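PDB 3NQK: uncharacterized protein from Bacteroides ovatus, which is of unknown function but combines an N-terminal region of the E-set clan with a BT_3044-like C-terminal region, both built largely of beta strands. Local coordinates for residues 155-163 and 299-307; 184-192 and 201-209. All blocks are in the same frame, centred on the assembly; numbering follows the deposited sequence.

Both contacts use the antiparallel sheet in which strands 162-165 and 188-193 are neighbours, and their centres lie about 15 Å apart. Interaction 1 (155-163 with 299-307) brackets interaction 2 (184-192 with 201-209) in sequence. The two meet directly at that strand pair: Gly-162 O is 2.8 Å from Gly-191 N, probably a hydrogen bond. A second bridge is Met-300, a selenomethionine, whose CE lies 3.6 Å from Phe-201 CE1 and whose SE lies 3.7 Å from Arg-189 CB. In each contact an arginine guanidinium binds backbone carbonyls: interaction 1 ties the crossing between strands 149-157 and 162-165 to strand 292-307, interaction 2 the hairpin 188-193/198-202 to the loop after it.

Interaction 1: 155-163 and 299-307; sequences VPFNNYSGS and SMTLLRNIN
Arg-304 sends its guanidinium edge-on against the turn at Asn-158 to Ser-161, where NH2 donates to two backbone carbonyls. The bond from Arg-304 NH2 to Asn-158 O is 3.2 Å long and fairly straight (161°), with the donor close to the line of the carbonyl. The same nitrogen reaches Ser-161 O at 2.7 Å, in that carbonyl's plane but at a more bent hydrogen angle. Both oxygens lie within 2° of the guanidinium plane, and NH1 adds a weak bond to Asn-158 O. The side chain leaves with CG anti to the backbone N (chi1 -173°), and bends at chi2 and chi3 then send NE and CZ outward, pointing NH2 at the turn. Replacing it with an alanine would probably leave both carbonyls without this donor and the turn less firmly fixed to strand 299-307.

The acceptor is a type I turn from Asn-158 to Ser-161, overlapped at its start by an Asx turn in which Tyr-160 N donates to Asn-158 OD1 at 2.8 Å. Ser-161 OG closes back on Asn-158 N at 3.0 Å, while Asn-158 ND2 is held by Asp-195 O. This turn carries the chain from strand 149-157 of the mixed sheet to strand 162-165 of the antiparallel sheet, so Arg-304 grips the junction between them.

Beside the arginine, Leu-302 packs against the backbone from Tyr-160 to Ser-163. Its CD2 branch approaches Ser-161 O at 3.4 Å, and its CD1 branch lies 3.6 Å from Ser-163 O. At the backbone angles of Gly-162 a beta carbon would collide with the preceding carbonyl oxygen, and it would point toward segment 299-307. Farther along, water 1 spans the strands, donating to Ser-163 O at 2.6 Å and accepting from Leu-303 N.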
loop_
_atom_site.group_PDB
_atom_site.type_symbol
_atom_site.label_atom_id
_atom_site.label_comp_id
_atom_site.label_asym_id
_atom_site.label_seq_id
_atom_site.Cartn_x
_atom_site.Cartn_y
_atom_site.Cartn_z
ATOM N N VAL A 155 -7.741 -9.139 -13.862
ATOM C CA VAL A 155 -8.880 -8.253 -14.108
ATOM C C VAL A 155 -8.410 -6.800 -14.190
ATOM O O VAL A 155 -8.165 -6.160 -13.170
ATOM C CB VAL A 155 -9.933 -8.364 -13.002
ATOM C CG1 VAL A 155 -11.104 -7.454 -13.299
ATOM C CG2 VAL A 155 -10.408 -9.830 -12.834
ATOM N N PRO A 156 -8.233 -6.295 -15.407
ATOM C CA PRO A 156 -7.902 -4.900 -15.567
ATOM C C PRO A 156 -9.019 -4.025 -15.030
ATOM O O PRO A 156 -10.169 -4.465 -14.971
ATOM C CB PRO A 156 -7.797 -4.741 -17.068
ATOM C CG PRO A 156 -7.760 -6.158 -17.622
ATOM C CD PRO A 156 -8.473 -6.964 -16.693
ATOM N N PHE A 157 -8.693 -2.820 -14.604
ATOM C CA PHE A 157 -9.710 -1.920 -14.136
ATOM C C PHE A 157 -9.320 -0.464 -14.347
ATOM O O PHE A 157 -8.151 -0.121 -14.361
ATOM C CB PHE A 157 -10.006 -2.175 -12.658
ATOM C CG PHE A 157 -8.923 -1.678 -11.712
ATOM C CD1 PHE A 157 -7.888 -2.508 -11.323
ATOM C CD2 PHE A 157 -8.972 -0.398 -11.190
ATOM C CE1 PHE A 157 -6.907 -2.065 -10.435
ATOM C CE2 PHE A 157 -7.987 0.054 -10.314
ATOM C CZ PHE A 157 -6.966 -0.793 -9.926
ATOM N N ASN A 158 -10.316 0.377 -14.565
ATOM C CA ASN A 158 -10.110 1.823 -14.603
ATOM C C ASN A 158 -11.053 2.445 -13.596
ATOM O O ASN A 158 -11.669 1.733 -12.795
ATOM C CB ASN A 158 -10.337 2.375 -16.024
ATOM C CG ASN A 158 -11.699 1.979 -16.607
ATOM O OD1 ASN A 158 -12.676 1.709 -15.859
ATOM N ND2 ASN A 158 -11.789 1.975 -17.946
ATOM N N ASN A 159 -11.173 3.744 -13.606
ATOM C CA ASN A 159 -12.048 4.411 -12.658
ATOM C C ASN A 159 -13.551 4.164 -12.924
ATOM O O ASN A 159 -14.390 4.620 -12.156
ATOM C CB ASN A 159 -11.780 5.916 -12.666
ATOM C CG ASN A 159 -10.446 6.265 -12.076
ATOM O OD1 ASN A 159 -9.937 5.556 -11.226
ATOM N ND2 ASN A 159 -9.876 7.368 -12.517
ATOM N N TYR A 160 -13.880 3.444 -13.996
ATOM C CA TYR A 160 -15.254 3.337 -14.412
ATOM C C TYR A 160 -15.724 1.899 -14.598
ATOM O O TYR A 160 -16.815 1.676 -15.087
ATOM C CB TYR A 160 -15.443 4.103 -15.721
ATOM C CG TYR A 160 -14.883 5.520 -15.702
ATOM C CD1 TYR A 160 -15.529 6.530 -15.018
ATOM C CD2 TYR A 160 -13.703 5.838 -16.370
ATOM C CE1 TYR A 160 -15.015 7.839 -14.989
ATOM C CE2 TYR A 160 -13.179 7.143 -16.343
ATOM C CZ TYR A 160 -13.854 8.132 -15.657
ATOM O OH TYR A 160 -13.373 9.410 -15.633
ATOM N N SER A 161 -14.929 0.936 -14.151
ATOM C CA SER A 161 -15.198 -0.488 -14.443
ATOM C C SER A 161 -15.579 -1.258 -13.218
ATOM O O SER A 161 -15.251 -0.872 -12.111
ATOM C CB SER A 161 -13.959 -1.147 -15.077
ATOM O OG SER A 161 -12.852 -1.184 -14.162
ATOM N N GLY A 162 -16.222 -2.400 -13.428
ATOM C CA GLY A 162 -16.632 -3.260 -12.336
ATOM C C GLY A 162 -18.089 -3.606 -12.428
ATOM O O GLY A 162 -18.669 -3.615 -13.515
ATOM N N SER A 163 -18.698 -3.863 -11.280
ATOM C CA SER A 163 -20.080 -4.332 -11.229
ATOM C C SER A 163 -21.021 -3.183 -10.883
ATOM O O SER A 163 -21.026 -2.688 -9.757
ATOM C CB SER A 163 -20.211 -5.467 -10.204
ATOM O OG SER A 163 -21.486 -6.078 -10.266
ATOM N N SER A 299 -30.753 4.189 -15.336
ATOM C CA SER A 299 -29.384 4.417 -14.903
ATOM C C SER A 299 -28.795 3.207 -14.201
ATOM O O SER A 299 -29.505 2.310 -13.777
ATOM C CB SER A 299 -29.325 5.604 -13.959
ATOM O OG SER A 299 -30.074 5.346 -12.774
HETATM N N MSE A 300 -27.480 3.215 -14.092
HETATM C CA MSE A 300 -26.736 2.226 -13.358
HETATM C C MSE A 300 -25.719 2.985 -12.577
HETATM O O MSE A 300 -25.323 4.077 -12.976
HETATM C CB MSE A 300 -26.036 1.254 -14.313
HETATM C CG MSE A 300 -26.990 0.358 -15.097
HETATM SE SE MSE A 300 -26.095 -1.067 -16.026
HETATM C CE MSE A 300 -25.278 -0.098 -17.415
ATOM N N THR A 301 -25.271 2.428 -11.475
ATOM C CA THR A 301 -24.313 3.122 -10.626
ATOM C C THR A 301 -23.248 2.167 -10.154
ATOM O O THR A 301 -23.547 1.094 -9.705
ATOM C CB THR A 301 -25.012 3.736 -9.400
ATOM O OG1 THR A 301 -26.054 4.606 -9.836
ATOM C CG2 THR A 301 -24.015 4.517 -8.507
ATOM N N LEU A 302 -21.995 2.575 -10.288
ATOM C CA LEU A 302 -20.870 1.780 -9.845
ATOM C C LEU A 302 -20.350 2.368 -8.559
ATOM O O LEU A 302 -20.190 3.585 -8.455
ATOM C CB LEU A 302 -19.777 1.807 -10.906
ATOM C CG LEU A 302 -18.413 1.310 -10.471
ATOM C CD1 LEU A 302 -18.449 -0.221 -10.240
ATOM C CD2 LEU A 302 -17.349 1.693 -11.513
ATOM N N LEU A 303 -20.133 1.522 -7.567
ATOM C CA LEU A 303 -19.576 1.948 -6.263
ATOM C C LEU A 303 -18.164 1.490 -6.140
ATOM O O LEU A 303 -17.833 0.388 -6.515
ATOM C CB LEU A 303 -20.379 1.357 -5.118
ATOM C CG LEU A 303 -19.756 1.403 -3.702
ATOM C CD1 LEU A 303 -19.528 2.813 -3.238
ATOM C CD2 LEU A 303 -20.647 0.665 -2.711
ATOM N N ARG A 304 -17.334 2.326 -5.572
ATOM C CA ARG A 304 -15.946 1.997 -5.393
ATOM C C ARG A 304 -15.548 2.408 -3.967
ATOM O O ARG A 304 -15.634 3.566 -3.612
ATOM C CB ARG A 304 -15.121 2.731 -6.460
ATOM C CG ARG A 304 -13.651 2.387 -6.533
ATOM C CD ARG A 304 -13.383 0.966 -6.943
ATOM N NE ARG A 304 -13.811 0.620 -8.306
ATOM C CZ ARG A 304 -13.149 0.942 -9.403
ATOM N NH1 ARG A 304 -12.108 1.767 -9.341
ATOM N NH2 ARG A 304 -13.566 0.499 -10.576
ATOM N N ASN A 305 -15.233 1.428 -3.131
ATOM C CA ASN A 305 -14.918 1.694 -1.728
ATOM C C ASN A 305 -13.445 1.938 -1.530
ATOM O O ASN A 305 -12.624 1.114 -1.927
ATOM C CB ASN A 305 -15.362 0.526 -0.873
ATOM C CG ASN A 305 -16.833 0.267 -0.983
ATOM O OD1 ASN A 305 -17.650 1.130 -0.684
ATOM N ND2 ASN A 305 -17.187 -0.917 -1.434
ATOM N N ILE A 306 -13.103 3.047 -0.865
ATOM C CA ILE A 306 -11.698 3.461 -0.741
ATOM C C ILE A 306 -11.284 3.735 0.678
ATOM O O ILE A 306 -11.884 4.564 1.362
ATOM C CB ILE A 306 -11.436 4.724 -1.530
ATOM C CG1 ILE A 306 -11.609 4.460 -3.025
ATOM C CG2 ILE A 306 -10.034 5.250 -1.235
ATOM C CD1 ILE A 306 -11.496 5.745 -3.901
ATOM N N ASN A 307 -10.202 3.097 1.100
ATOM C CA ASN A 307 -9.632 3.346 2.430
ATOM C C ASN A 307 -8.688 4.540 2.365
ATOM O O ASN A 307 -7.580 4.429 1.884
ATOM C CB ASN A 307 -8.896 2.100 2.936
ATOM C CG ASN A 307 -8.287 2.299 4.303
ATOM O OD1 ASN A 307 -8.154 3.424 4.783
ATOM N ND2 ASN A 307 -7.882 1.207 4.926
HETATM O O HOH W 1 -20.623 -1.161 -7.639
#

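Interaction 2: 184-192 and 201-209; sequences RTTDKRTGY and FYAGLINED
On the first strand of the beta hairpin 188-193/198-202, Arg-189 puts its guanidinium into the loop after the second strand, a type II' turn (Ala-203 to Ile-206) running on to Glu-208. NH1 and NH2 of Arg-189 both donate end-on to Ile-206 O, each at 2.9 Å, and NH2 also reaches Tyr-202 O at 2.8 Å. Ile-206 O lies in the guanidinium plane; NH2 meets it in the carbonyl plane, on a lone pair, whereas NH1 stands above that plane. Gly-204 O sits over one face of the group and Glu-208 OE2 over the other, a long salt bridge of 3.7 Å to Arg-189 NE with no N-H aimed at it.

Glu-208 instead directs its carboxylate at Thr-190: OE2 takes the backbone N of Thr-190 through its syn lone pair at 2.9 Å, almost straight (178°), and OE1 takes OG1 at 3.1 Å. Water 2 links OE2, Thr-190 O and Tyr-202 N. Leu-205 CD2 packs 3.5 Å from Thr-186 CG2, and Leu-205 CD1 meets the Arg-184 guanidinium at its edge, in plane, 3.8 Å from Arg-184 NH2.

Three bonds in its plane fix the rotation of the Arg-189 guanidinium, and the carboxylate above it probably offsets part of its buried charge.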
loop_
_atom_site.group_PDB
_atom_site.type_symbol
_atom_site.label_atom_id
_atom_site.label_comp_id
_atom_site.label_asym_id
_atom_site.label_seq_id
_atom_site.Cartn_x
_atom_site.Cartn_y
_atom_site.Cartn_z
ATOM N N ARG A 184 -38.729 -5.295 -17.522
ATOM C CA ARG A 184 -37.926 -6.251 -16.803
ATOM C C ARG A 184 -36.683 -5.556 -16.253
ATOM O O ARG A 184 -36.252 -4.516 -16.782
ATOM C CB ARG A 184 -37.520 -7.383 -17.730
ATOM C CG ARG A 184 -38.570 -8.516 -17.847
ATOM C CD ARG A 184 -38.377 -9.374 -19.124
ATOM N NE ARG A 184 -37.002 -9.344 -19.623
ATOM C CZ ARG A 184 -36.618 -9.840 -20.795
ATOM N NH1 ARG A 184 -37.493 -10.479 -21.574
ATOM N NH2 ARG A 184 -35.354 -9.717 -21.186
ATOM N N THR A 185 -36.122 -6.111 -15.177
ATOM C CA THR A 185 -34.902 -5.567 -14.573
ATOM C C THR A 185 -34.061 -6.679 -13.997
ATOM O O THR A 185 -34.559 -7.778 -13.727
ATOM C CB THR A 185 -35.219 -4.581 -13.428
ATOM O OG1 THR A 185 -35.798 -5.286 -12.330
ATOM C CG2 THR A 185 -36.164 -3.536 -13.876
ATOM N N THR A 186 -32.777 -6.403 -13.826
ATOM C CA THR A 186 -31.875 -7.306 -13.108
ATOM C C THR A 186 -31.124 -6.486 -12.073
ATOM O O THR A 186 -31.176 -5.275 -12.092
ATOM C CB THR A 186 -30.880 -7.995 -14.043
ATOM O OG1 THR A 186 -30.226 -9.054 -13.342
ATOM C CG2 THR A 186 -29.848 -7.009 -14.554
ATOM N N ASP A 187 -30.430 -7.138 -11.174
ATOM C CA ASP A 187 -29.834 -6.416 -10.067
ATOM C C ASP A 187 -28.447 -5.803 -10.378
ATOM O O ASP A 187 -28.060 -4.846 -9.753
ATOM C CB ASP A 187 -29.799 -7.291 -8.785
ATOM C CG ASP A 187 -29.098 -8.610 -8.991
ATOM O OD1 ASP A 187 -28.455 -8.793 -10.056
ATOM O OD2 ASP A 187 -29.207 -9.484 -8.085
ATOM N N LYS A 188 -27.745 -6.317 -11.385
ATOM C CA LYS A 188 -26.398 -5.806 -11.698
ATOM C C LYS A 188 -25.950 -6.113 -13.138
ATOM O O LYS A 188 -26.408 -7.075 -13.746
ATOM C CB LYS A 188 -25.382 -6.411 -10.736
ATOM C CG LYS A 188 -25.111 -7.905 -11.003
ATOM C CD LYS A 188 -24.284 -8.555 -9.888
ATOM C CE LYS A 188 -24.133 -10.074 -10.106
ATOM N NZ LYS A 188 -23.411 -10.710 -8.964
ATOM N N ARG A 189 -25.009 -5.310 -13.643
ATOM C CA ARG A 189 -24.404 -5.531 -14.951
ATOM C C ARG A 189 -22.925 -5.221 -14.857
ATOM O O ARG A 189 -22.523 -4.286 -14.153
ATOM C CB ARG A 189 -25.039 -4.628 -16.014
ATOM C CG ARG A 189 -26.530 -4.874 -16.288
ATOM C CD ARG A 189 -26.782 -6.268 -16.862
ATOM N NE ARG A 189 -26.330 -6.388 -18.251
ATOM C CZ ARG A 189 -26.443 -7.493 -18.978
ATOM N NH1 ARG A 189 -26.957 -8.589 -18.451
ATOM N NH2 ARG A 189 -26.033 -7.505 -20.229
ATOM N N THR A 190 -22.111 -5.975 -15.578
ATOM C CA THR A 190 -20.685 -5.804 -15.507
ATOM C C THR A 190 -20.179 -4.905 -16.606
ATOM O O THR A 190 -20.498 -5.096 -17.780
ATOM C CB THR A 190 -19.966 -7.141 -15.600
ATOM O OG1 THR A 190 -20.504 -8.043 -14.622
ATOM C CG2 THR A 190 -18.450 -6.958 -15.362
ATOM N N GLY A 191 -19.423 -3.883 -16.211
ATOM C CA GLY A 191 -18.747 -3.001 -17.154
ATOM C C GLY A 191 -17.288 -3.401 -17.240
ATOM O O GLY A 191 -16.570 -3.377 -16.233
ATOM N N TYR A 192 -16.857 -3.791 -18.439
ATOM C CA TYR A 192 -15.510 -4.324 -18.658
ATOM C C TYR A 192 -14.595 -3.271 -19.244
ATOM O O TYR A 192 -15.025 -2.449 -20.011
ATOM C CB TYR A 192 -15.571 -5.519 -19.613
ATOM C CG TYR A 192 -16.523 -6.634 -19.188
ATOM C CD1 TYR A 192 -17.886 -6.571 -19.490
ATOM C CD2 TYR A 192 -16.050 -7.768 -18.538
ATOM C CE1 TYR A 192 -18.772 -7.615 -19.131
ATOM C CE2 TYR A 192 -16.931 -8.827 -18.167
ATOM C CZ TYR A 192 -18.286 -8.734 -18.480
ATOM O OH TYR A 192 -19.145 -9.753 -18.142
ATOM N N PHE A 201 -20.418 -2.748 -21.894
ATOM C CA PHE A 201 -21.434 -3.572 -21.279
ATOM C C PHE A 201 -22.055 -4.404 -22.369
ATOM O O PHE A 201 -22.049 -4.008 -23.520
ATOM C CB PHE A 201 -22.577 -2.713 -20.699
ATOM C CG PHE A 201 -22.188 -1.852 -19.568
ATOM C CD1 PHE A 201 -22.234 -2.330 -18.282
ATOM C CD2 PHE A 201 -21.937 -0.509 -19.767
ATOM C CE1 PHE A 201 -21.927 -1.506 -17.213
ATOM C CE2 PHE A 201 -21.614 0.315 -18.709
ATOM C CZ PHE A 201 -21.610 -0.181 -17.433
ATOM N N TYR A 202 -22.716 -5.479 -21.993
ATOM C CA TYR A 202 -23.530 -6.193 -22.938
ATOM C C TYR A 202 -24.953 -5.586 -22.918
ATOM O O TYR A 202 -25.502 -5.296 -21.863
ATOM C CB TYR A 202 -23.555 -7.686 -22.620
ATOM C CG TYR A 202 -22.218 -8.359 -22.815
ATOM C CD1 TYR A 202 -21.717 -8.582 -24.084
ATOM C CD2 TYR A 202 -21.455 -8.770 -21.726
ATOM C CE1 TYR A 202 -20.457 -9.188 -24.280
ATOM C CE2 TYR A 202 -20.198 -9.378 -21.905
ATOM C CZ TYR A 202 -19.708 -9.577 -23.187
ATOM O OH TYR A 202 -18.486 -10.196 -23.377
ATOM N N ALA A 203 -25.498 -5.354 -24.096
ATOM C CA ALA A 203 -26.792 -4.719 -24.244
ATOM C C ALA A 203 -27.886 -5.318 -23.345
ATOM O O ALA A 203 -28.021 -6.553 -23.217
ATOM C CB ALA A 203 -27.237 -4.802 -25.709
ATOM N N GLY A 204 -28.689 -4.437 -22.765
ATOM C CA GLY A 204 -29.880 -4.837 -22.049
ATOM C C GLY A 204 -29.642 -5.905 -21.031
ATOM O O GLY A 204 -28.788 -5.762 -20.169
ATOM N N LEU A 205 -30.403 -6.991 -21.138
ATOM C CA LEU A 205 -30.321 -8.092 -20.179
ATOM C C LEU A 205 -29.664 -9.331 -20.791
ATOM O O LEU A 205 -29.739 -10.417 -20.230
ATOM C CB LEU A 205 -31.716 -8.437 -19.648
ATOM C CG LEU A 205 -32.389 -7.355 -18.781
ATOM C CD1 LEU A 205 -33.750 -7.837 -18.285
ATOM C CD2 LEU A 205 -31.513 -6.988 -17.608
ATOM N N ILE A 206 -28.967 -9.142 -21.907
ATOM C CA ILE A 206 -28.243 -10.234 -22.554
ATOM C C ILE A 206 -27.371 -10.971 -21.535
ATOM O O ILE A 206 -26.647 -10.342 -20.735
ATOM C CB ILE A 206 -27.353 -9.705 -23.695
ATOM C CG1 ILE A 206 -28.212 -9.299 -24.899
ATOM C CG2 ILE A 206 -26.316 -10.737 -24.106
ATOM C CD1 ILE A 206 -28.961 -10.417 -25.525
ATOM N N ASN A 207 -27.448 -12.303 -21.554
ATOM C CA ASN A 207 -26.693 -13.128 -20.626
ATOM C C ASN A 207 -25.193 -12.967 -20.838
ATOM O O ASN A 207 -24.671 -13.279 -21.911
ATOM C CB ASN A 207 -27.092 -14.594 -20.779
ATOM C CG ASN A 207 -26.647 -15.459 -19.593
ATOM O OD1 ASN A 207 -25.509 -15.357 -19.099
ATOM N ND2 ASN A 207 -27.531 -16.306 -19.146
ATOM N N GLU A 208 -24.500 -12.543 -19.780
ATOM C CA GLU A 208 -23.053 -12.282 -19.835
ATOM C C GLU A 208 -22.231 -13.568 -19.926
ATOM O O GLU A 208 -21.019 -13.511 -20.096
ATOM C CB GLU A 208 -22.609 -11.444 -18.599
ATOM C CG GLU A 208 -23.409 -10.101 -18.447
ATOM C CD GLU A 208 -22.972 -9.232 -17.252
ATOM O OE1 GLU A 208 -22.493 -9.781 -16.249
ATOM O OE2 GLU A 208 -23.155 -7.992 -17.323
ATOM N N ASP A 209 -22.897 -14.724 -19.804
ATOM C CA ASP A 209 -22.221 -16.041 -19.870
ATOM C C ASP A 209 -22.719 -16.847 -21.070
ATOM O O ASP A 209 -22.587 -18.050 -21.117
ATOM C CB ASP A 209 -22.476 -16.839 -18.579
ATOM C CG ASP A 209 -21.791 -16.223 -17.351
ATOM O OD1 ASP A 209 -20.607 -15.834 -17.450
ATOM O OD2 ASP A 209 -22.425 -16.185 -16.276
HETATM O O HOH W 2 -22.596 -5.999 -19.093
HETATM O O HOH W 3 -18.716 -12.399 -19.151
#